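Local coordinates for uncharacterized protein (Proteus penneri, PDB 3RD4), which is of unknown function, a small, mostly beta-stranded member of the DUF2500 family that assembles with further copies of itself through shared sheets, at residues B[4-9]-B[69-74]; B[10-15]-B[41-46]; B[15-20]-B[35-40]; B[52-57]-B[77-82]. One frame throughout, in Å; residues are numbered along the deposited sequence.

Contact 1: residues B[4-9]-B[69-74]; sequences VKLYMV and KGRLFM
The Phe73 ring carries Leu6 CD1 over one face, a CH-pi contact with CD1 3.9 Å from the ring centroid and displaced toward the rim, while Val4 CG2 sits at its edge. The Tyr7 ring, on the other side of the sheet, is met at its edge by Met74 CB, 3.6 Å from Tyr7 CE1; Met74 SD approaches the same ring obliquely, 4.6 Å from its centroid, as a Met-aromatic contact. Both rings stand on an antiparallel ladder between 4-9 and 69-74, two neighbouring strands of the five-stranded sheet, with axes at 154°. Three hydrogen-bonded pairs, Lys5 with Met74, Tyr7 with Leu72 and Val9 with Gly70, hold it; the bond from Lys5 N is weak.

Leu6 reaches Phe73 because its CG lies anti to the backbone N (chi1 -178°), which also sets CD1 against the aliphatic part of Arg71. Met8 runs alongside Arg71, SD 3.7 Å from Arg71 CG, and the guanidinium goes on to a salt bridge with Glu83 on the strand beyond. On the Tyr7 side, Val9 and Leu72 turn inward onto Phe42, and Met74 onto Leu52 and Leu54, so this face of the ladder looks into the core and the Leu6 face is the more open one. Val9 CG1 packs on Leu72 CB at 3.7 Å.

Contact 2: residues B[10-15]-B[41-46]; sequences EVIDKK and TFRLTT
Strands 10-15 and 41-44 run antiparallel at 143°, paired regularly where Glu10 faces Arg43 and Val11 faces Phe42, then broken by a classic beta bulge in which Ile12 and Asp13 both face Thr41. The bulge gathers two donors on one carbonyl: Ile12 N reaches Thr41 O at 2.9 Å, nearly in line with the C=O bond, and Asp13 N adds a weak bond of 3.4 Å to the same oxygen. The return bond from Thr41 N to Asp13 O is long, 3.3 Å, and poorly directed, coming from well above the carbonyl plane, so little rests on it.

Val11 and Phe42 lie side by side and point the same way, with Val11 CG2 4.0 Å from Phe42 CE2. They share the inner face of the sheet, where Phe42 also meets the Phe82 ring. At the bulge Asp13 CB packs against Thr41 CB at 3.6 Å, and Asp13 OD1 accepts the N-H of the next residue, Lys14, through its anti lone pair. Arg43 leaves the strand with CG anti to the backbone N (chi1 174°) and bends at chi3, crossing the Ile12 side chain at about a right angle.

The charged end of Arg43 is held by a salt bridge to Asp51 on strand 50-56, while Glu10 OE1 stays 5.3 Å from Arg43 NH1. Arg43 is therefore probably steadied mainly by Asp51, with Glu10 adding at most a longer-range electrostatic pull.

Contact 3: residues B[15-20]-B[35-40]; sequences KEIAAN and THYYQV
Glu16 and Tyr38 lie side by side on one face of the sheet. With chi1 at -150°, roughly anti to the backbone N, and an extended chain beyond, Glu16 lays its CG and CD along the Tyr38 ring, CD 3.4 Å from Tyr38 CE1, with carboxylate and ring planes 39° apart. Glu16 OE2 continues to the edge of the His36 imidazole, in its plane and 3.1 Å from His36 CD2, and forms a salt bridge with Lys50 of the second subunit.

On the other face Lys15 and Gln39 both place CG between the backbone N and the carbonyl carbon (chi1 68° in Lys15), and the two chains run in the same direction with their CG atoms 3.5 Å apart. Lys15 NZ then pairs with Asp51 of the second subunit. Their backbones belong to the antiparallel ladder of strands 4-20 and 34-44, two neighbours in the five-stranded sheet, with 50-56 on the far side of 34-44. Residues 16-19 also pair in a parallel beta ladder with a strand of the second subunit, so the sheet continues across the interface.

Farther along, Ile17 CB packs on Tyr37 CB at 3.8 Å, while Ile17 CD1 extends to Gln39 NE2 at 3.7 Å. The Tyr37 ring has Thr35 CG2 over one face and Ala19 CB at its edge. Ile17 N bonds to Tyr37 O at 2.8 Å, and the return bond from Tyr37 N is weak.

Contact 4: residues B[52-57]-B[77-82]; sequences LVLNID and SRFVQF
Strands 52-56 and 78-82 pass at 71° with their axes 6.7 Å apart at the closest and no hydrogen bond between them; the nearest CA atoms, those of Ile56 and Phe79, are 6.2 Å apart. Phe79 bridges the gap. Its CG is anti to the backbone N (chi1 169°), which swings the ring toward Ile56. Ile56 CG2 lies over one face, offset toward the rim; the modelled distance is too short to be trusted, so only the arrangement counts. Gln81 N lies 3.7 Å above the plane on the opposite face, over the ring centre. Leu54 CD1 comes in near the ring plane, 3.8 Å from Phe79 CB.

Within this chain these are the outermost strands of the five-stranded antiparallel sheet, which curls far enough for them to cross, touching through side chains; Phe79 also touches Leu72. Leu52 and Val53 pair in parallel with a strand of the third subunit. Asp57 N-caps helix 58-61, its OD1 bonded to Ser60, while Asp57 OD2 approaches the ring edge, 4.0 Å from Phe79 CE2.

From the N terminus, strand 4-20 pairs on one side with 69-74 (contact 1) and on the other with 34-44, through contacts 2 and 3, which share Lys15. Contact 3 closes the shortest loop, contact 2 encloses it, and contact 1 encloses both. Contact 4 opens only after contacts 2 and 3 have closed, and its segments alternate with those of contact 1, so the two cross. Probable backbone hydrogen bonds between neighbouring strands join contacts 1 and 4 (Phe73 N to Gln81 O) and contacts 2 and 4 (Leu52 N to Phe42 O). Contacts 1 and 3 lie on opposite sides of the chain's centre, about 22 Å apart between centres, while contact 4 brings together the outermost strands within this chain.

Contact 1: residues B[4-9]-B[69-74]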
loop_
_atom_site.group_PDB
_atom_site.type_symbol
_atom_site.label_atom_id
_atom_site.label_comp_id
_atom_site.label_asym_id
_atom_site.label_seq_id
_atom_site.Cartn_x
_atom_site.Cartn_y
_atom_site.Cartn_z
ATOM N N VAL B 4 19.651 -17.988 -5.195
ATOM C CA VAL B 4 19.916 -16.913 -4.246
ATOM C C VAL B 4 20.874 -15.881 -4.817
ATOM O O VAL B 4 22.070 -16.144 -4.939
ATOM C CB VAL B 4 20.512 -17.495 -2.926
ATOM C CG1 VAL B 4 21.607 -18.472 -3.256
ATOM C CG2 VAL B 4 21.053 -16.383 -2.037
ATOM N N LYS B 5 20.350 -14.707 -5.161
ATOM C CA LYS B 5 21.172 -13.633 -5.724
ATOM C C LYS B 5 21.769 -12.680 -4.682
ATOM O O LYS B 5 21.339 -12.641 -3.520
ATOM C CB LYS B 5 20.362 -12.806 -6.739
ATOM C CG LYS B 5 20.549 -13.190 -8.207
ATOM C CD LYS B 5 19.616 -14.318 -8.630
ATOM C CE LYS B 5 19.835 -14.711 -10.095
ATOM N NZ LYS B 5 19.031 -15.919 -10.481
ATOM N N LEU B 6 22.773 -11.921 -5.119
ATOM C CA LEU B 6 23.423 -10.930 -4.274
ATOM C C LEU B 6 23.050 -9.527 -4.764
ATOM O O LEU B 6 22.825 -9.308 -5.955
ATOM C CB LEU B 6 24.949 -11.065 -4.312
ATOM C CG LEU B 6 25.624 -10.039 -3.381
ATOM C CD1 LEU B 6 26.026 -10.735 -2.086
ATOM C CD2 LEU B 6 26.843 -9.399 -4.040
ATOM N N TYR B 7 22.968 -8.586 -3.828
ATOM C CA TYR B 7 22.653 -7.204 -4.144
ATOM C C TYR B 7 23.514 -6.305 -3.255
ATOM O O TYR B 7 23.315 -6.259 -2.039
ATOM C CB TYR B 7 21.176 -6.881 -3.878
ATOM C CG TYR B 7 20.174 -7.733 -4.616
ATOM C CD1 TYR B 7 19.586 -8.841 -3.994
ATOM C CD2 TYR B 7 19.798 -7.435 -5.927
ATOM C CE1 TYR B 7 18.645 -9.638 -4.655
ATOM C CE2 TYR B 7 18.856 -8.225 -6.604
ATOM C CZ TYR B 7 18.284 -9.328 -5.958
ATOM O OH TYR B 7 17.364 -10.129 -6.604
ATOM N N MET B 8 24.489 -5.617 -3.852
ATOM C CA MET B 8 25.339 -4.697 -3.101
ATOM C C MET B 8 24.390 -3.575 -2.727
ATOM O O MET B 8 23.856 -2.883 -3.594
ATOM C CB MET B 8 26.480 -4.192 -3.979
ATOM C CG MET B 8 27.438 -5.310 -4.378
ATOM S SD MET B 8 27.979 -6.216 -2.907
ATOM C CE MET B 8 28.668 -4.831 -1.912
ATOM N N VAL B 9 24.180 -3.391 -1.433
ATOM C CA VAL B 9 23.204 -2.421 -1.000
ATOM C C VAL B 9 23.631 -1.498 0.125
ATOM O O VAL B 9 24.750 -1.564 0.611
ATOM C CB VAL B 9 21.919 -3.181 -0.610
ATOM C CG1 VAL B 9 22.065 -3.808 0.763
ATOM C CG2 VAL B 9 20.745 -2.270 -0.685
ATOM N N LYS B 69 26.454 -0.517 4.927
ATOM C CA LYS B 69 26.557 -0.931 3.534
ATOM C C LYS B 69 27.096 -2.340 3.476
ATOM O O LYS B 69 28.045 -2.674 4.179
ATOM C CB LYS B 69 27.473 -0.003 2.742
ATOM C CG LYS B 69 26.965 1.419 2.661
ATOM C CD LYS B 69 27.648 2.204 1.544
ATOM C CE LYS B 69 27.250 3.686 1.596
ATOM N NZ LYS B 69 27.805 4.488 0.456
ATOM N N GLY B 70 26.495 -3.175 2.646
ATOM C CA GLY B 70 26.977 -4.536 2.562
ATOM C C GLY B 70 26.370 -5.385 1.466
ATOM O O GLY B 70 25.833 -4.878 0.486
ATOM N N ARG B 71 26.476 -6.695 1.629
ATOM C CA ARG B 71 25.927 -7.612 0.661
ATOM C C ARG B 71 24.570 -8.030 1.167
ATOM O O ARG B 71 24.401 -8.302 2.355
ATOM C CB ARG B 71 26.817 -8.837 0.533
ATOM C CG ARG B 71 28.167 -8.541 -0.050
ATOM C CD ARG B 71 28.975 -9.816 -0.184
ATOM N NE ARG B 71 29.187 -10.444 1.115
ATOM C CZ ARG B 71 29.820 -9.857 2.124
ATOM N NH1 ARG B 71 30.305 -8.624 1.991
ATOM N NH2 ARG B 71 29.972 -10.505 3.266
ATOM N N LEU B 72 23.596 -8.064 0.271
ATOM C CA LEU B 72 22.258 -8.484 0.642
ATOM C C LEU B 72 21.979 -9.782 -0.106
ATOM O O LEU B 72 22.167 -9.846 -1.314
ATOM C CB LEU B 72 21.248 -7.405 0.243
ATOM C CG LEU B 72 19.782 -7.817 0.126
ATOM C CD1 LEU B 72 19.307 -8.358 1.448
ATOM C CD2 LEU B 72 18.950 -6.630 -0.291
ATOM N N PHE B 73 21.577 -10.832 0.598
ATOM C CA PHE B 73 21.261 -12.088 -0.083
ATOM C C PHE B 73 19.749 -12.259 -0.087
ATOM O O PHE B 73 19.083 -12.087 0.937
ATOM C CB PHE B 73 21.906 -13.295 0.619
ATOM C CG PHE B 73 23.406 -13.262 0.643
ATOM C CD1 PHE B 73 24.082 -12.607 1.666
ATOM C CD2 PHE B 73 24.143 -13.859 -0.372
ATOM C CE1 PHE B 73 25.477 -12.546 1.678
ATOM C CE2 PHE B 73 25.534 -13.805 -0.370
ATOM C CZ PHE B 73 26.204 -13.144 0.658
ATOM N N MET B 74 19.198 -12.593 -1.242
ATOM C CA MET B 74 17.763 -12.785 -1.332
ATOM C C MET B 74 17.448 -14.016 -2.142
ATOM O O MET B 74 18.090 -14.285 -3.157
ATOM C CB MET B 74 17.094 -11.586 -1.996
ATOM C CG MET B 74 16.731 -10.439 -1.073
ATOM S SD MET B 74 16.056 -9.071 -2.033
ATOM C CE MET B 74 14.543 -9.806 -2.579
HETATM O O HOH W 1 16.647 -13.410 -6.010
#

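Contact 2: residues B[10-15]-B[41-46]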
loop_
_atom_site.group_PDB
_atom_site.type_symbol
_atom_site.label_atom_id
_atom_site.label_comp_id
_atom_site.label_asym_id
_atom_site.label_seq_id
_atom_site.Cartn_x
_atom_site.Cartn_y
_atom_site.Cartn_z
ATOM N N GLU B 10 22.713 -0.617 0.503
ATOM C CA GLU B 10 22.910 0.366 1.571
ATOM C C GLU B 10 21.592 0.467 2.333
ATOM O O GLU B 10 20.523 0.571 1.729
ATOM C CB GLU B 10 23.287 1.730 0.974
ATOM C CG GLU B 10 23.217 2.922 1.934
ATOM C CD GLU B 10 23.706 4.240 1.293
ATOM O OE1 GLU B 10 23.322 4.551 0.136
ATOM O OE2 GLU B 10 24.473 4.976 1.965
ATOM N N VAL B 11 21.675 0.416 3.658
ATOM C CA VAL B 11 20.489 0.477 4.500
ATOM C C VAL B 11 19.999 1.910 4.624
ATOM O O VAL B 11 20.674 2.743 5.210
ATOM C CB VAL B 11 20.788 -0.082 5.903
ATOM C CG1 VAL B 11 19.531 -0.077 6.727
ATOM C CG2 VAL B 11 21.355 -1.500 5.799
ATOM N N ILE B 12 18.823 2.191 4.074
ATOM C CA ILE B 12 18.252 3.528 4.119
ATOM C C ILE B 12 17.226 3.728 5.220
ATOM O O ILE B 12 17.238 4.744 5.895
ATOM C CB ILE B 12 17.555 3.884 2.793
ATOM C CG1 ILE B 12 18.584 4.289 1.753
ATOM C CG2 ILE B 12 16.583 5.026 2.995
ATOM C CD1 ILE B 12 19.540 3.186 1.387
ATOM N N ASP B 13 16.330 2.767 5.400
ATOM C CA ASP B 13 15.278 2.917 6.399
ATOM C C ASP B 13 15.123 1.717 7.325
ATOM O O ASP B 13 15.748 0.688 7.123
ATOM C CB ASP B 13 13.947 3.173 5.691
ATOM C CG ASP B 13 13.061 4.142 6.447
ATOM O OD1 ASP B 13 12.908 3.982 7.684
ATOM O OD2 ASP B 13 12.513 5.061 5.791
ATOM N N LYS B 14 14.258 1.848 8.322
ATOM C CA LYS B 14 14.035 0.779 9.275
ATOM C C LYS B 14 12.818 1.155 10.115
ATOM O O LYS B 14 12.784 2.235 10.691
ATOM C CB LYS B 14 15.262 0.656 10.183
ATOM C CG LYS B 14 15.266 -0.578 11.051
ATOM C CD LYS B 14 16.258 -0.452 12.223
ATOM C CE LYS B 14 16.243 -1.727 13.092
ATOM N NZ LYS B 14 16.916 -1.635 14.415
ATOM N N LYS B 15 11.819 0.279 10.193
ATOM C CA LYS B 15 10.618 0.563 10.987
ATOM C C LYS B 15 9.865 -0.692 11.393
ATOM O O LYS B 15 9.825 -1.668 10.644
ATOM C CB LYS B 15 9.639 1.457 10.217
ATOM C CG LYS B 15 8.985 0.782 8.996
ATOM C CD LYS B 15 7.628 1.384 8.650
ATOM C CE LYS B 15 7.707 2.874 8.486
ATOM N NZ LYS B 15 6.359 3.446 8.310
ATOM N N THR B 41 14.409 -0.869 4.563
ATOM C CA THR B 41 14.522 -0.487 3.162
ATOM C C THR B 41 15.979 -0.495 2.681
ATOM O O THR B 41 16.805 0.292 3.152
ATOM C CB THR B 41 13.920 0.913 2.932
ATOM O OG1 THR B 41 12.542 0.902 3.317
ATOM C CG2 THR B 41 14.011 1.296 1.471
ATOM N N PHE B 42 16.284 -1.392 1.745
ATOM C CA PHE B 42 17.622 -1.507 1.175
ATOM C C PHE B 42 17.667 -0.810 -0.180
ATOM O O PHE B 42 16.755 -0.975 -0.991
ATOM C CB PHE B 42 17.989 -2.973 0.973
ATOM C CG PHE B 42 18.043 -3.764 2.240
ATOM C CD1 PHE B 42 16.961 -4.533 2.636
ATOM C CD2 PHE B 42 19.173 -3.737 3.038
ATOM C CE1 PHE B 42 17.005 -5.260 3.810
ATOM C CE2 PHE B 42 19.223 -4.461 4.211
ATOM C CZ PHE B 42 18.137 -5.225 4.597
ATOM N N ARG B 43 18.710 -0.022 -0.431
ATOM C CA ARG B 43 18.839 0.635 -1.727
ATOM C C ARG B 43 20.083 0.133 -2.458
ATOM O O ARG B 43 21.179 0.193 -1.908
ATOM C CB ARG B 43 18.928 2.143 -1.564
ATOM C CG ARG B 43 19.197 2.861 -2.877
ATOM C CD ARG B 43 19.105 4.364 -2.706
ATOM N NE ARG B 43 17.734 4.789 -2.435
ATOM C CZ ARG B 43 17.388 5.586 -1.428
ATOM N NH1 ARG B 43 18.314 6.046 -0.598
ATOM N NH2 ARG B 43 16.115 5.911 -1.242
ATOM N N LEU B 44 19.916 -0.372 -3.683
ATOM C CA LEU B 44 21.053 -0.869 -4.468
ATOM C C LEU B 44 22.127 0.202 -4.588
ATOM O O LEU B 44 21.859 1.326 -5.026
ATOM C CB LEU B 44 20.610 -1.296 -5.867
ATOM C CG LEU B 44 20.261 -2.769 -6.086
ATOM C CD1 LEU B 44 21.520 -3.615 -6.114
ATOM C CD2 LEU B 44 19.330 -3.219 -4.992
ATOM N N THR B 45 23.341 -0.163 -4.187
ATOM C CA THR B 45 24.479 0.744 -4.211
ATOM C C THR B 45 25.126 0.770 -5.600
ATOM O O THR B 45 26.076 1.517 -5.846
ATOM C CB THR B 45 25.518 0.320 -3.154
ATOM O OG1 THR B 45 26.417 1.404 -2.905
ATOM C CG2 THR B 45 26.307 -0.892 -3.639
ATOM N N THR B 46 24.600 -0.048 -6.505
ATOM C CA THR B 46 25.110 -0.110 -7.870
ATOM C C THR B 46 24.744 1.149 -8.651
ATOM O O THR B 46 25.473 2.146 -8.621
ATOM C CB THR B 46 24.541 -1.328 -8.635
ATOM O OG1 THR B 46 23.113 -1.334 -8.534
ATOM C CG2 THR B 46 25.083 -2.624 -8.059
#

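Contact 3: residues B[15-20]-B[35-40]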
loop_
_atom_site.group_PDB
_atom_site.type_symbol
_atom_site.label_atom_id
_atom_site.label_comp_id
_atom_site.label_asym_id
_atom_site.label_seq_id
_atom_site.Cartn_x
_atom_site.Cartn_y
_atom_site.Cartn_z
ATOM N N LYS B 15 11.819 0.279 10.193
ATOM C CA LYS B 15 10.618 0.563 10.987
ATOM C C LYS B 15 9.865 -0.692 11.393
ATOM O O LYS B 15 9.825 -1.668 10.644
ATOM C CB LYS B 15 9.639 1.457 10.217
ATOM C CG LYS B 15 8.985 0.782 8.996
ATOM C CD LYS B 15 7.628 1.384 8.650
ATOM C CE LYS B 15 7.707 2.874 8.486
ATOM N NZ LYS B 15 6.359 3.446 8.310
ATOM N N GLU B 16 9.262 -0.656 12.575
ATOM C CA GLU B 16 8.477 -1.779 13.061
ATOM C C GLU B 16 6.994 -1.488 12.773
ATOM O O GLU B 16 6.525 -0.370 12.974
ATOM C CB GLU B 16 8.689 -1.967 14.555
ATOM C CG GLU B 16 8.543 -3.408 14.978
ATOM C CD GLU B 16 8.691 -3.614 16.479
ATOM O OE1 GLU B 16 9.613 -3.009 17.084
ATOM O OE2 GLU B 16 7.884 -4.403 17.044
ATOM N N ILE B 17 6.259 -2.489 12.296
ATOM C CA ILE B 17 4.844 -2.307 11.995
ATOM C C ILE B 17 3.952 -3.293 12.749
ATOM O O ILE B 17 3.877 -4.471 12.370
ATOM C CB ILE B 17 4.583 -2.497 10.512
ATOM C CG1 ILE B 17 5.523 -1.604 9.714
ATOM C CG2 ILE B 17 3.123 -2.193 10.207
ATOM C CD1 ILE B 17 5.425 -1.802 8.210
ATOM N N ALA B 18 3.294 -2.828 13.814
ATOM C CA ALA B 18 2.400 -3.700 14.575
ATOM C C ALA B 18 1.018 -3.509 13.962
ATOM O O ALA B 18 0.412 -2.466 14.131
ATOM C CB ALA B 18 2.394 -3.308 16.054
ATOM N N ALA B 19 0.513 -4.495 13.232
ATOM C CA ALA B 19 -0.801 -4.322 12.614
ATOM C C ALA B 19 -1.912 -5.286 13.038
ATOM O O ALA B 19 -1.729 -6.505 13.026
ATOM C CB ALA B 19 -0.659 -4.365 11.114
ATOM N N ASN B 20 -3.066 -4.719 13.402
ATOM C CA ASN B 20 -4.238 -5.515 13.774
ATOM C C ASN B 20 -4.692 -6.240 12.517
ATOM O O ASN B 20 -4.923 -5.608 11.493
ATOM C CB ASN B 20 -5.404 -4.632 14.239
ATOM C CG ASN B 20 -5.248 -4.148 15.655
ATOM O OD1 ASN B 20 -4.553 -4.771 16.471
ATOM N ND2 ASN B 20 -5.917 -3.037 15.974
ATOM N N THR B 35 -0.271 -8.957 13.839
ATOM C CA THR B 35 1.047 -9.329 13.344
ATOM C C THR B 35 2.086 -8.242 13.413
ATOM O O THR B 35 1.790 -7.085 13.126
ATOM C CB THR B 35 0.981 -9.716 11.879
ATOM O OG1 THR B 35 0.032 -10.767 11.703
ATOM C CG2 THR B 35 2.333 -10.173 11.403
ATOM N N HIS B 36 3.309 -8.630 13.767
ATOM C CA HIS B 36 4.441 -7.705 13.819
ATOM C C HIS B 36 5.227 -7.797 12.514
ATOM O O HIS B 36 5.351 -8.874 11.929
ATOM C CB HIS B 36 5.379 -8.051 14.960
ATOM C CG HIS B 36 5.001 -7.424 16.257
ATOM N ND1 HIS B 36 3.840 -7.743 16.931
ATOM C CD2 HIS B 36 5.630 -6.487 17.005
ATOM C CE1 HIS B 36 3.769 -7.028 18.040
ATOM N NE2 HIS B 36 4.841 -6.258 18.108
ATOM N N TYR B 37 5.758 -6.671 12.060
ATOM C CA TYR B 37 6.525 -6.649 10.826
ATOM C C TYR B 37 7.780 -5.814 10.998
ATOM O O TYR B 37 7.721 -4.639 11.361
ATOM C CB TYR B 37 5.678 -6.074 9.689
ATOM C CG TYR B 37 4.487 -6.928 9.304
ATOM C CD1 TYR B 37 4.660 -8.155 8.660
ATOM C CD2 TYR B 37 3.182 -6.509 9.588
ATOM C CE1 TYR B 37 3.566 -8.941 8.309
ATOM C CE2 TYR B 37 2.084 -7.290 9.243
ATOM C CZ TYR B 37 2.282 -8.503 8.603
ATOM O OH TYR B 37 1.203 -9.280 8.249
ATOM N N TYR B 38 8.921 -6.421 10.730
ATOM C CA TYR B 38 10.180 -5.721 10.859
ATOM C C TYR B 38 10.690 -5.439 9.462
ATOM O O TYR B 38 11.366 -6.272 8.858
ATOM C CB TYR B 38 11.133 -6.615 11.630
ATOM C CG TYR B 38 10.553 -7.002 12.955
ATOM C CD1 TYR B 38 10.568 -6.110 14.024
ATOM C CD2 TYR B 38 9.984 -8.251 13.150
ATOM C CE1 TYR B 38 10.036 -6.458 15.260
ATOM C CE2 TYR B 38 9.446 -8.610 14.388
ATOM C CZ TYR B 38 9.481 -7.708 15.437
ATOM O OH TYR B 38 8.988 -8.051 16.671
ATOM N N GLN B 39 10.365 -4.270 8.928
ATOM C CA GLN B 39 10.810 -3.970 7.576
ATOM C C GLN B 39 11.961 -3.000 7.496
ATOM O O GLN B 39 12.022 -2.022 8.232
ATOM C CB GLN B 39 9.661 -3.416 6.738
ATOM C CG GLN B 39 9.539 -1.925 6.830
ATOM C CD GLN B 39 8.634 -1.355 5.776
ATOM O OE1 GLN B 39 8.765 -0.196 5.416
ATOM N NE2 GLN B 39 7.704 -2.158 5.284
ATOM N N VAL B 40 12.888 -3.286 6.597
ATOM C CA VAL B 40 14.020 -2.402 6.391
ATOM C C VAL B 40 14.123 -2.117 4.901
ATOM O O VAL B 40 13.902 -2.993 4.071
ATOM C CB VAL B 40 15.367 -2.996 6.962
ATOM C CG1 VAL B 40 15.366 -4.488 6.930
ATOM C CG2 VAL B 40 16.535 -2.482 6.158
#

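Contact 4: residues B[52-57]-B[77-82]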
loop_
_atom_site.group_PDB
_atom_site.type_symbol
_atom_site.label_atom_id
_atom_site.label_comp_id
_atom_site.label_asym_id
_atom_site.label_seq_id
_atom_site.Cartn_x
_atom_site.Cartn_y
_atom_site.Cartn_z
ATOM N N LEU B 52 14.695 -2.031 -2.150
ATOM C CA LEU B 52 14.059 -3.252 -1.683
ATOM C C LEU B 52 13.460 -2.936 -0.327
ATOM O O LEU B 52 14.152 -2.454 0.572
ATOM C CB LEU B 52 15.082 -4.393 -1.541
ATOM C CG LEU B 52 15.510 -5.180 -2.785
ATOM C CD1 LEU B 52 14.258 -5.558 -3.537
ATOM C CD2 LEU B 52 16.420 -4.378 -3.686
ATOM N N VAL B 53 12.167 -3.172 -0.171
ATOM C CA VAL B 53 11.555 -2.910 1.120
ATOM C C VAL B 53 11.043 -4.240 1.666
ATOM O O VAL B 53 9.850 -4.551 1.609
ATOM C CB VAL B 53 10.412 -1.880 1.003
ATOM C CG1 VAL B 53 10.266 -1.140 2.332
ATOM C CG2 VAL B 53 10.715 -0.895 -0.117
ATOM N N LEU B 54 11.975 -5.016 2.203
ATOM C CA LEU B 54 11.681 -6.337 2.732
ATOM C C LEU B 54 11.287 -6.384 4.207
ATOM O O LEU B 54 11.679 -5.522 5.009
ATOM C CB LEU B 54 12.899 -7.245 2.529
ATOM C CG LEU B 54 13.825 -6.888 1.364
ATOM C CD1 LEU B 54 15.069 -7.741 1.402
ATOM C CD2 LEU B 54 13.082 -7.073 0.058
ATOM N N ASN B 55 10.506 -7.408 4.552
ATOM C CA ASN B 55 10.093 -7.641 5.931
ATOM C C ASN B 55 11.013 -8.771 6.326
ATOM O O ASN B 55 11.086 -9.776 5.632
ATOM C CB ASN B 55 8.642 -8.094 6.003
ATOM C CG ASN B 55 7.701 -7.090 5.387
ATOM O OD1 ASN B 55 7.733 -5.899 5.728
ATOM N ND2 ASN B 55 6.852 -7.561 4.474
ATOM N N ILE B 56 11.740 -8.596 7.417
ATOM C CA ILE B 56 12.691 -9.601 7.842
ATOM C C ILE B 56 12.398 -10.012 9.272
ATOM O O ILE B 56 11.639 -9.339 9.963
ATOM C CB ILE B 56 14.135 -9.041 7.748
ATOM C CG1 ILE B 56 14.310 -7.862 8.702
ATOM C CG2 ILE B 56 14.402 -8.497 6.366
ATOM C CD1 ILE B 56 15.709 -7.294 8.694
ATOM N N ASP B 57 13.003 -11.110 9.715
ATOM C CA ASP B 57 12.813 -11.606 11.081
ATOM C C ASP B 57 13.234 -10.589 12.149
ATOM O O ASP B 57 14.055 -9.698 11.894
ATOM C CB ASP B 57 13.605 -12.882 11.255
ATOM C CG ASP B 57 15.031 -12.714 10.813
ATOM O OD1 ASP B 57 15.918 -12.616 11.705
ATOM O OD2 ASP B 57 15.241 -12.653 9.571
ATOM N N SER B 77 12.298 -13.138 -3.749
ATOM C CA SER B 77 11.887 -11.854 -3.173
ATOM C C SER B 77 11.960 -11.859 -1.650
ATOM O O SER B 77 11.683 -10.845 -0.995
ATOM C CB SER B 77 10.457 -11.529 -3.589
ATOM O OG SER B 77 9.545 -12.406 -2.946
ATOM N N ARG B 78 12.332 -13.010 -1.097
ATOM C CA ARG B 78 12.432 -13.172 0.343
ATOM C C ARG B 78 13.827 -12.826 0.858
ATOM O O ARG B 78 14.839 -13.219 0.276
ATOM C CB ARG B 78 12.071 -14.614 0.717
ATOM C CG ARG B 78 11.840 -14.831 2.210
ATOM C CD ARG B 78 11.527 -16.297 2.545
ATOM N NE ARG B 78 12.647 -17.202 2.263
ATOM C CZ ARG B 78 13.779 -17.251 2.967
ATOM N NH1 ARG B 78 13.955 -16.449 4.008
ATOM N NH2 ARG B 78 14.744 -18.102 2.624
ATOM N N PHE B 79 13.874 -12.073 1.948
ATOM C CA PHE B 79 15.140 -11.691 2.556
ATOM C C PHE B 79 15.812 -12.940 3.093
ATOM O O PHE B 79 15.142 -13.790 3.664
ATOM C CB PHE B 79 14.894 -10.726 3.716
ATOM C CG PHE B 79 16.110 -10.465 4.574
ATOM C CD1 PHE B 79 17.096 -9.574 4.162
ATOM C CD2 PHE B 79 16.245 -11.082 5.822
ATOM C CE1 PHE B 79 18.197 -9.293 4.982
ATOM C CE2 PHE B 79 17.343 -10.808 6.652
ATOM C CZ PHE B 79 18.319 -9.910 6.230
ATOM N N VAL B 80 17.127 -13.059 2.923
ATOM C CA VAL B 80 17.845 -14.231 3.434
ATOM C C VAL B 80 18.853 -13.810 4.490
ATOM O O VAL B 80 18.961 -14.425 5.562
ATOM C CB VAL B 80 18.616 -14.974 2.321
ATOM C CG1 VAL B 80 19.242 -16.239 2.891
ATOM C CG2 VAL B 80 17.683 -15.313 1.171
ATOM N N GLN B 81 19.591 -12.755 4.169
ATOM C CA GLN B 81 20.602 -12.238 5.076
ATOM C C GLN B 81 21.222 -10.949 4.569
ATOM O O GLN B 81 21.172 -10.637 3.377
ATOM C CB GLN B 81 21.712 -13.272 5.268
ATOM C CG GLN B 81 22.809 -12.786 6.168
ATOM C CD GLN B 81 22.336 -12.648 7.590
ATOM O OE1 GLN B 81 22.112 -13.647 8.268
ATOM N NE2 GLN B 81 22.165 -11.409 8.052
ATOM N N PHE B 82 21.809 -10.198 5.487
ATOM C CA PHE B 82 22.474 -8.963 5.122
ATOM C C PHE B 82 23.816 -8.966 5.794
ATOM O O PHE B 82 23.899 -8.950 7.021
ATOM C CB PHE B 82 21.683 -7.746 5.579
ATOM C CG PHE B 82 22.434 -6.456 5.427
ATOM C CD1 PHE B 82 22.884 -6.047 4.179
ATOM C CD2 PHE B 82 22.727 -5.666 6.539
ATOM C CE1 PHE B 82 23.620 -4.883 4.038
ATOM C CE2 PHE B 82 23.470 -4.490 6.407
ATOM C CZ PHE B 82 23.915 -4.102 5.154
#